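Local coordinates for protein peptidoglycan glycosyltransferase (Burkholderia ambifaria, PDB 5UY7) that belongs to the penicillin-binding protein family and contains a beta-lactamase-like domain in which helices pack against an antiparallel sheet, at residues E216-K221 with G509-P514; A396-A401 with E405-T410; M484-N489 with D522-L527. All coordinates share one frame; numbering follows the deposited sequence.

Contact 1 of 3, residues E216-K221 with G509-P514; sequences EKFKAK and GQVSGP
Phe218, the first residue beyond helix 201-217 at its Schellman end, lays one face of its ring against Val511 in the first turn of helix 509-526. Lys219, with its positive phi of 46°, is the C-prime residue of that motif, and a weak backbone bond runs from Lys219 N to Glu216 O (3.2 Å). Since its CG stands anti to the carbonyl carbon (chi1 -63°), the Phe218 ring reaches out to the facing helix. There Val511 CG1 makes a CH-pi contact, 4.0 Å from the centroid of the Phe218 ring and 20° from the ring normal. The beta branch suits the place because both methyls meet the ring: Val511 CG1 lies 3.8 Å from Phe218 CD2, while Val511 CG2 comes within 3.9 Å of Phe218 CE1. The other face of the ring is backed by Lys217 CD, 3.7 Å from the ring plane, so the flat aromatic sits between two aliphatic groups. Phe218 CZ also approaches Gln510 O obliquely at 4.0 Å. Helix 509-526 is kinked at Pro514, whose nitrogen cannot donate to the preceding turn. Val511 O is buried by the contact and has no hydrogen-bond partner in the model. Pro501 adds to the surroundings of Phe218, and Val511 rests on Val498, Tyr477 and Ala479, so the end of helix 201-217 meets the start of helix 509-526 beside strands 492-499 and 477-485.

Contact 2 of 3, residues A396-A401 with E405-T410; sequences AYTAIA and EMMPVT
The chain doubles back between helix 390-401 and strand 405-406, bringing Ala399 CA and Met406 CA to 3.8 Å. Alanine suits this close helix-to-strand return: Ala399 CB meets Met406 CB at 3.8 Å, methyl against methylene. The strand pairs antiparallel with strand 423-424, Met406 being joined to Thr423 by a backbone bond. Thr398 ties the helix to the chain just after the strand. With chi1 at 68°, its OG1 stands between the backbone N and the carbonyl carbon, where it can reach two partners. It accepts a long but nearly straight bond from Met407 N (3.3 Å to Thr398 OG1, 164° at the hydrogen), and it is also hydrogen-bonded to Arg395 O one turn back in the helix. A threonine hydroxyl suits this site because it can give a proton to the carbonyl while taking one from the amide. Gripped by two backbone groups, one as donor and one as acceptor, the hydroxyl is held in its rotation, and the buried Met407 amide is satisfied. Met407 sends its own bent side chain off toward His402 and Ile420. The side chain of Met406 starts back along the helix before its terminal methyl leads away: Met406 CG passes 3.5 Å from Thr398 OG1, and farther along, Met406 SD settles 4.0 Å from Ala396 CA.

Contact 3 of 3, residues M484-N489 with D522-L527; sequences MAPMPN and DTMRAL
Met524 points from helix 509-526 at Ala485 and Pro486, and its sulfur lies over the pyrrolidine ring of Pro486. Met524 SD is 3.7 Å from Pro486 CD and 4.1 Å from both Pro486 CB and Pro486 CG, the approach of an atom above a ring. The thioether folds to fit: CG is anti to the carbonyl carbon (chi1 -61°), then a bend at chi2 (-77°) and another at chi3 swing the methyl toward the carbonyl of Ala485. Met524 CE thus comes to 3.8 Å from Ala485 O, while Met524 SD is 4.1 Å from Ala485 CB. Methionine's pliable, polarisable chain suits a surface made of one methyl and one rigid ring. Ala485 belongs to strand 477-485 of the five-stranded antiparallel sheet, against which the last turns of helix 509-526 pack. It keeps its backbone bonds with Arg491 and Ile492, and its small side chain is consistent with the close approach of Met524 SD; a cis peptide precedes Pro486. Tyr456 also touches Met524, and on the neighbouring part of the helix Thr523 packs on Ile203 and Ile206 of helix 201-217. Nearer the solvent, Arg525 NH2 forms a salt bridge with Asp522 OD1 (2.8 Å), the oxygen lying in the guanidinium plane and using its anti lone pair, while Asp522 OD2 is bonded to Asn210 ND2.

How the contacts relate
Contacts 2 and 3 are buried, whereas contact 1 is only partly so, its centre about 17 Å from the centre of the chain. Contacts 1 and 3 share helix 509-526, engaging it near its beginning and near its end; their nearest atoms are about 8 Å apart. Contact 2 lies on the other side of the chain's centre from contact 1 but touches contact 3 through Met484, whose SD is 3.7 Å from Ala401 CA and whose methyl meets Tyr397 and Ile400. Chemistry follows place: contacts 1 and 3 have no hydrogen bond across them and rest mainly on apolar side chains, while contact 2, a short return, adds a side-chain-to-backbone hydrogen bond.

Contact 1 of 3, residues E216-K221 with G509-P514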
loop_
_atom_site.group_PDB
_atom_site.type_symbol
_atom_site.label_atom_id
_atom_site.label_comp_id
_atom_site.label_asym_id
_atom_site.label_seq_id
_atom_site.Cartn_x
_atom_site.Cartn_y
_atom_site.Cartn_z
ATOM N N GLU A 216 -5.409 -21.689 0.804
ATOM C CA GLU A 216 -5.351 -23.109 0.477
ATOM C C GLU A 216 -4.396 -23.385 -0.678
ATOM O O GLU A 216 -3.633 -24.356 -0.638
ATOM C CB GLU A 216 -6.751 -23.620 0.146
ATOM C CG GLU A 216 -7.702 -23.543 1.323
ATOM C CD GLU A 216 -9.133 -23.865 0.952
ATOM O OE1 GLU A 216 -9.429 -23.982 -0.258
ATOM O OE2 GLU A 216 -9.964 -24.001 1.874
ATOM N N LYS A 217 -4.441 -22.558 -1.726
ATOM C CA LYS A 217 -3.615 -22.812 -2.905
ATOM C C LYS A 217 -2.132 -22.773 -2.565
ATOM O O LYS A 217 -1.343 -23.577 -3.078
ATOM C CB LYS A 217 -3.926 -21.788 -3.993
ATOM C CG LYS A 217 -3.116 -21.969 -5.270
ATOM C CD LYS A 217 -3.193 -20.720 -6.127
ATOM C CE LYS A 217 -2.417 -20.869 -7.420
ATOM N NZ LYS A 217 -3.038 -21.900 -8.292
ATOM N N PHE A 218 -1.730 -21.836 -1.716
ATOM C CA PHE A 218 -0.331 -21.645 -1.378
ATOM C C PHE A 218 0.038 -22.296 -0.058
ATOM O O PHE A 218 1.148 -22.081 0.437
ATOM C CB PHE A 218 -0.003 -20.151 -1.360
ATOM C CG PHE A 218 -0.180 -19.493 -2.692
ATOM C CD1 PHE A 218 0.685 -19.785 -3.737
ATOM C CD2 PHE A 218 -1.216 -18.609 -2.913
ATOM C CE1 PHE A 218 0.523 -19.194 -4.974
ATOM C CE2 PHE A 218 -1.384 -18.013 -4.151
ATOM C CZ PHE A 218 -0.511 -18.312 -5.182
ATOM N N LYS A 219 -0.862 -23.101 0.504
ATOM C CA LYS A 219 -0.643 -23.789 1.774
ATOM C C LYS A 219 -0.053 -22.831 2.804
ATOM O O LYS A 219 0.951 -23.110 3.462
ATOM C CB LYS A 219 0.246 -25.016 1.581
ATOM N N ALA A 220 -0.681 -21.668 2.916
ATOM C CA ALA A 220 -0.147 -20.605 3.746
ATOM C C ALA A 220 -0.588 -20.775 5.191
ATOM O O ALA A 220 -1.564 -21.465 5.497
ATOM C CB ALA A 220 -0.595 -19.237 3.222
ATOM N N LYS A 221 0.157 -20.128 6.085
ATOM C CA LYS A 221 -0.190 -20.132 7.500
ATOM C C LYS A 221 -1.497 -19.392 7.749
ATOM O O LYS A 221 -2.377 -19.880 8.465
ATOM C CB LYS A 221 0.943 -19.504 8.312
ATOM C CG LYS A 221 0.624 -19.308 9.784
ATOM C CD LYS A 221 1.835 -18.780 10.541
ATOM C CE LYS A 221 1.533 -18.613 12.022
ATOM N NZ LYS A 221 2.711 -18.109 12.782
ATOM N N GLY A 509 4.640 -10.881 -5.051
ATOM C CA GLY A 509 3.568 -10.327 -5.860
ATOM C C GLY A 509 2.791 -11.367 -6.638
ATOM O O GLY A 509 1.619 -11.142 -6.958
ATOM N N GLN A 510 3.421 -12.504 -6.950
ATOM C CA GLN A 510 2.724 -13.611 -7.597
ATOM C C GLN A 510 1.771 -14.327 -6.645
ATOM O O GLN A 510 0.899 -15.076 -7.104
ATOM C CB GLN A 510 3.742 -14.600 -8.167
ATOM C CG GLN A 510 4.607 -14.016 -9.275
ATOM C CD GLN A 510 5.770 -14.918 -9.649
ATOM O OE1 GLN A 510 6.469 -15.448 -8.779
ATOM N NE2 GLN A 510 5.983 -15.100 -10.949
ATOM N N VAL A 511 1.926 -14.123 -5.342
ATOM C CA VAL A 511 1.025 -14.674 -4.338
ATOM C C VAL A 511 -0.032 -13.658 -3.930
ATOM O O VAL A 511 -1.228 -13.946 -3.974
ATOM C CB VAL A 511 1.835 -15.170 -3.117
ATOM C CG1 VAL A 511 0.912 -15.584 -1.979
ATOM C CG2 VAL A 511 2.756 -16.315 -3.530
ATOM N N SER A 512 0.395 -12.441 -3.572
ATOM C CA SER A 512 -0.533 -11.420 -3.092
ATOM C C SER A 512 -1.313 -10.767 -4.229
ATOM O O SER A 512 -2.488 -10.428 -4.062
ATOM C CB SER A 512 0.228 -10.340 -2.318
ATOM O OG SER A 512 1.230 -9.738 -3.138
ATOM N N GLY A 513 -0.668 -10.553 -5.372
ATOM C CA GLY A 513 -1.271 -9.826 -6.468
ATOM C C GLY A 513 -2.577 -10.416 -6.968
ATOM O O GLY A 513 -3.578 -9.710 -7.127
ATOM N N PRO A 514 -2.596 -11.721 -7.242
ATOM C CA PRO A 514 -3.844 -12.327 -7.729
ATOM C C PRO A 514 -4.980 -12.260 -6.730
ATOM O O PRO A 514 -6.144 -12.246 -7.145
ATOM C CB PRO A 514 -3.435 -13.776 -8.021
ATOM C CG PRO A 514 -1.972 -13.669 -8.338
ATOM C CD PRO A 514 -1.459 -12.651 -7.377
#

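Contact 2 of 3, residues A396-A401 with E405-T410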
loop_
_atom_site.group_PDB
_atom_site.type_symbol
_atom_site.label_atom_id
_atom_site.label_comp_id
_atom_site.label_asym_id
_atom_site.label_seq_id
_atom_site.Cartn_x
_atom_site.Cartn_y
_atom_site.Cartn_z
ATOM N N ALA A 396 -3.655 4.147 5.163
ATOM C CA ALA A 396 -2.697 5.051 4.528
ATOM C C ALA A 396 -2.959 5.186 3.031
ATOM O O ALA A 396 -2.871 6.291 2.479
ATOM C CB ALA A 396 -1.268 4.566 4.786
ATOM N N TYR A 397 -3.305 4.083 2.351
ATOM C CA TYR A 397 -3.521 4.175 0.906
ATOM C C TYR A 397 -4.781 4.965 0.558
ATOM O O TYR A 397 -4.901 5.436 -0.579
ATOM C CB TYR A 397 -3.546 2.773 0.270
ATOM C CG TYR A 397 -2.175 2.372 -0.255
ATOM C CD1 TYR A 397 -1.132 2.077 0.623
ATOM C CD2 TYR A 397 -1.910 2.332 -1.622
ATOM C CE1 TYR A 397 0.140 1.751 0.155
ATOM C CE2 TYR A 397 -0.646 1.993 -2.098
ATOM C CZ TYR A 397 0.370 1.699 -1.203
ATOM O OH TYR A 397 1.626 1.380 -1.691
ATOM N N THR A 398 -5.712 5.151 1.507
ATOM C CA THR A 398 -6.848 6.013 1.197
ATOM C C THR A 398 -6.393 7.443 0.971
ATOM O O THR A 398 -7.072 8.180 0.263
ATOM C CB THR A 398 -7.944 5.983 2.284
ATOM O OG1 THR A 398 -7.470 6.585 3.505
ATOM C CG2 THR A 398 -8.441 4.541 2.527
ATOM N N ALA A 399 -5.245 7.846 1.531
ATOM C CA ALA A 399 -4.754 9.196 1.284
ATOM C C ALA A 399 -4.406 9.378 -0.182
ATOM O O ALA A 399 -4.646 10.443 -0.755
ATOM C CB ALA A 399 -3.540 9.497 2.164
ATOM N N ILE A 400 -3.854 8.342 -0.814
ATOM C CA ILE A 400 -3.532 8.439 -2.229
ATOM C C ILE A 400 -4.797 8.325 -3.061
ATOM O O ILE A 400 -4.938 8.986 -4.093
ATOM C CB ILE A 400 -2.499 7.353 -2.597
ATOM C CG1 ILE A 400 -1.163 7.665 -1.913
ATOM C CG2 ILE A 400 -2.339 7.227 -4.127
ATOM C CD1 ILE A 400 -0.157 6.521 -2.024
ATOM N N ALA A 401 -5.750 7.503 -2.607
ATOM C CA ALA A 401 -6.982 7.297 -3.363
ATOM C C ALA A 401 -7.892 8.517 -3.329
ATOM O O ALA A 401 -8.500 8.861 -4.347
ATOM C CB ALA A 401 -7.737 6.084 -2.809
ATOM N N GLU A 405 -6.354 13.175 0.863
ATOM C CA GLU A 405 -6.965 13.284 2.186
ATOM C C GLU A 405 -7.203 11.883 2.732
ATOM O O GLU A 405 -8.008 11.124 2.181
ATOM C CB GLU A 405 -8.267 14.072 2.119
ATOM C CG GLU A 405 -8.869 14.314 3.504
ATOM C CD GLU A 405 -10.157 15.107 3.451
ATOM O OE1 GLU A 405 -10.816 15.094 2.393
ATOM O OE2 GLU A 405 -10.505 15.749 4.469
ATOM N N MET A 406 -6.501 11.536 3.803
ATOM C CA MET A 406 -6.685 10.231 4.426
ATOM C C MET A 406 -7.980 10.209 5.223
ATOM O O MET A 406 -8.229 11.082 6.059
ATOM C CB MET A 406 -5.510 9.890 5.333
ATOM C CG MET A 406 -5.587 8.441 5.797
ATOM S SD MET A 406 -4.196 7.963 6.806
ATOM C CE MET A 406 -4.505 8.882 8.290
ATOM N N MET A 407 -8.785 9.191 4.994
ATOM C CA MET A 407 -10.105 9.077 5.583
ATOM C C MET A 407 -10.039 8.346 6.918
ATOM O O MET A 407 -9.225 7.437 7.093
ATOM C CB MET A 407 -11.032 8.318 4.636
ATOM C CG MET A 407 -11.200 9.010 3.298
ATOM S SD MET A 407 -12.030 10.599 3.533
ATOM C CE MET A 407 -13.709 10.067 3.803
ATOM N N PRO A 408 -10.872 8.724 7.886
ATOM C CA PRO A 408 -10.987 7.911 9.101
ATOM C C PRO A 408 -11.623 6.588 8.712
ATOM O O PRO A 408 -12.701 6.560 8.115
ATOM C CB PRO A 408 -11.904 8.741 10.010
ATOM C CG PRO A 408 -12.057 10.079 9.325
ATOM C CD PRO A 408 -11.843 9.828 7.873
ATOM N N VAL A 409 -10.937 5.499 9.008
ATOM C CA VAL A 409 -11.421 4.178 8.630
ATOM C C VAL A 409 -12.206 3.601 9.798
ATOM O O VAL A 409 -11.691 3.494 10.915
ATOM C CB VAL A 409 -10.262 3.267 8.208
ATOM C CG1 VAL A 409 -10.765 1.875 7.947
ATOM C CG2 VAL A 409 -9.621 3.823 6.941
ATOM N N THR A 410 -13.463 3.245 9.533
ATOM C CA THR A 410 -14.447 2.904 10.547
ATOM C C THR A 410 -15.180 1.642 10.120
ATOM O O THR A 410 -15.375 1.407 8.924
ATOM C CB THR A 410 -15.460 4.053 10.725
ATOM O OG1 THR A 410 -16.502 3.648 11.610
ATOM C CG2 THR A 410 -16.087 4.430 9.375
#

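Contact 3 of 3, residues M484-N489 with D522-L527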
loop_
_atom_site.group_PDB
_atom_site.type_symbol
_atom_site.label_atom_id
_atom_site.label_comp_id
_atom_site.label_asym_id
_atom_site.label_seq_id
_atom_site.Cartn_x
_atom_site.Cartn_y
_atom_site.Cartn_z
ATOM N N MET A 484 -5.919 0.047 -5.282
ATOM C CA MET A 484 -7.184 0.782 -5.335
ATOM C C MET A 484 -7.766 0.652 -6.734
ATOM O O MET A 484 -7.050 0.353 -7.691
ATOM C CB MET A 484 -6.967 2.253 -4.951
ATOM C CG MET A 484 -5.998 2.987 -5.910
ATOM S SD MET A 484 -5.369 4.562 -5.278
ATOM C CE MET A 484 -4.270 3.949 -3.982
ATOM N N ALA A 485 -9.083 0.846 -6.844
ATOM C CA ALA A 485 -9.784 0.588 -8.097
ATOM C C ALA A 485 -11.099 1.350 -8.093
ATOM O O ALA A 485 -11.721 1.480 -7.039
ATOM C CB ALA A 485 -10.061 -0.915 -8.275
ATOM N N PRO A 486 -11.561 1.842 -9.244
ATOM C CA PRO A 486 -10.882 1.871 -10.538
ATOM C C PRO A 486 -10.150 3.193 -10.674
ATOM O O PRO A 486 -10.596 4.190 -10.114
ATOM C CB PRO A 486 -12.034 1.771 -11.539
ATOM C CG PRO A 486 -13.166 2.481 -10.861
ATOM C CD PRO A 486 -12.958 2.306 -9.361
ATOM N N MET A 487 -9.076 3.214 -11.411
ATOM C CA MET A 487 -8.445 4.488 -11.691
ATOM C C MET A 487 -9.198 5.186 -12.821
ATOM O O MET A 487 -9.835 4.526 -13.655
ATOM C CB MET A 487 -6.987 4.265 -12.078
ATOM C CG MET A 487 -6.172 3.545 -11.009
ATOM S SD MET A 487 -5.939 4.567 -9.538
ATOM C CE MET A 487 -4.414 3.837 -8.907
ATOM N N PRO A 488 -9.131 6.527 -12.893
ATOM C CA PRO A 488 -8.310 7.402 -12.046
ATOM C C PRO A 488 -8.978 7.870 -10.762
ATOM O O PRO A 488 -8.319 8.540 -9.962
ATOM C CB PRO A 488 -8.067 8.597 -12.944
ATOM C CG PRO A 488 -9.362 8.717 -13.680
ATOM C CD PRO A 488 -9.815 7.292 -13.948
ATOM N N ASN A 489 -10.257 7.542 -10.567
ATOM C CA ASN A 489 -11.016 7.997 -9.401
ATOM C C ASN A 489 -11.491 6.780 -8.618
ATOM O O ASN A 489 -12.638 6.334 -8.772
ATOM C CB ASN A 489 -12.187 8.880 -9.825
ATOM C CG ASN A 489 -11.727 10.122 -10.553
ATOM O OD1 ASN A 489 -10.788 10.793 -10.120
ATOM N ND2 ASN A 489 -12.361 10.416 -11.675
ATOM N N ASP A 522 -13.897 -8.642 -8.459
ATOM C CA ASP A 522 -15.187 -9.166 -8.025
ATOM C C ASP A 522 -16.016 -8.069 -7.377
ATOM O O ASP A 522 -17.243 -8.029 -7.548
ATOM C CB ASP A 522 -15.010 -10.325 -7.043
ATOM C CG ASP A 522 -14.519 -11.605 -7.698
ATOM O OD1 ASP A 522 -14.411 -11.671 -8.944
ATOM O OD2 ASP A 522 -14.256 -12.572 -6.951
ATOM N N THR A 523 -15.364 -7.192 -6.604
ATOM C CA THR A 523 -16.078 -6.099 -5.947
ATOM C C THR A 523 -16.573 -5.073 -6.959
ATOM O O THR A 523 -17.724 -4.630 -6.869
ATOM C CB THR A 523 -15.181 -5.440 -4.893
ATOM O OG1 THR A 523 -14.838 -6.415 -3.904
ATOM C CG2 THR A 523 -15.905 -4.277 -4.216
ATOM N N MET A 524 -15.727 -4.679 -7.924
ATOM C CA MET A 524 -16.197 -3.814 -9.008
ATOM C C MET A 524 -17.449 -4.380 -9.665
ATOM O O MET A 524 -18.437 -3.665 -9.872
ATOM C CB MET A 524 -15.117 -3.636 -10.078
ATOM C CG MET A 524 -13.827 -3.014 -9.645
ATOM S SD MET A 524 -13.942 -1.242 -9.445
ATOM C CE MET A 524 -14.320 -1.149 -7.690
ATOM N N ARG A 525 -17.414 -5.661 -10.041
ATOM C CA ARG A 525 -18.563 -6.246 -10.714
ATOM C C ARG A 525 -19.790 -6.227 -9.813
ATOM O O ARG A 525 -20.893 -5.907 -10.267
ATOM C CB ARG A 525 -18.250 -7.675 -11.170
ATOM C CG ARG A 525 -17.378 -7.742 -12.423
ATOM C CD ARG A 525 -17.151 -9.200 -12.858
ATOM N NE ARG A 525 -16.154 -9.858 -12.016
ATOM C CZ ARG A 525 -14.847 -9.665 -12.141
ATOM N NH1 ARG A 525 -14.396 -8.840 -13.072
ATOM N NH2 ARG A 525 -13.995 -10.289 -11.339
ATOM N N ALA A 526 -19.618 -6.557 -8.529
ATOM C CA ALA A 526 -20.769 -6.632 -7.637
ATOM C C ALA A 526 -21.399 -5.264 -7.423
ATOM O O ALA A 526 -22.615 -5.170 -7.189
ATOM C CB ALA A 526 -20.357 -7.248 -6.300
ATOM N N LEU A 527 -20.604 -4.205 -7.520
ATOM C CA LEU A 527 -21.067 -2.831 -7.350
ATOM C C LEU A 527 -21.496 -2.178 -8.654
ATOM O O LEU A 527 -21.787 -0.977 -8.659
ATOM C CB LEU A 527 -19.971 -1.987 -6.704
ATOM C CG LEU A 527 -19.608 -2.439 -5.295
ATOM C CD1 LEU A 527 -18.495 -1.573 -4.745
ATOM C CD2 LEU A 527 -20.833 -2.417 -4.382
#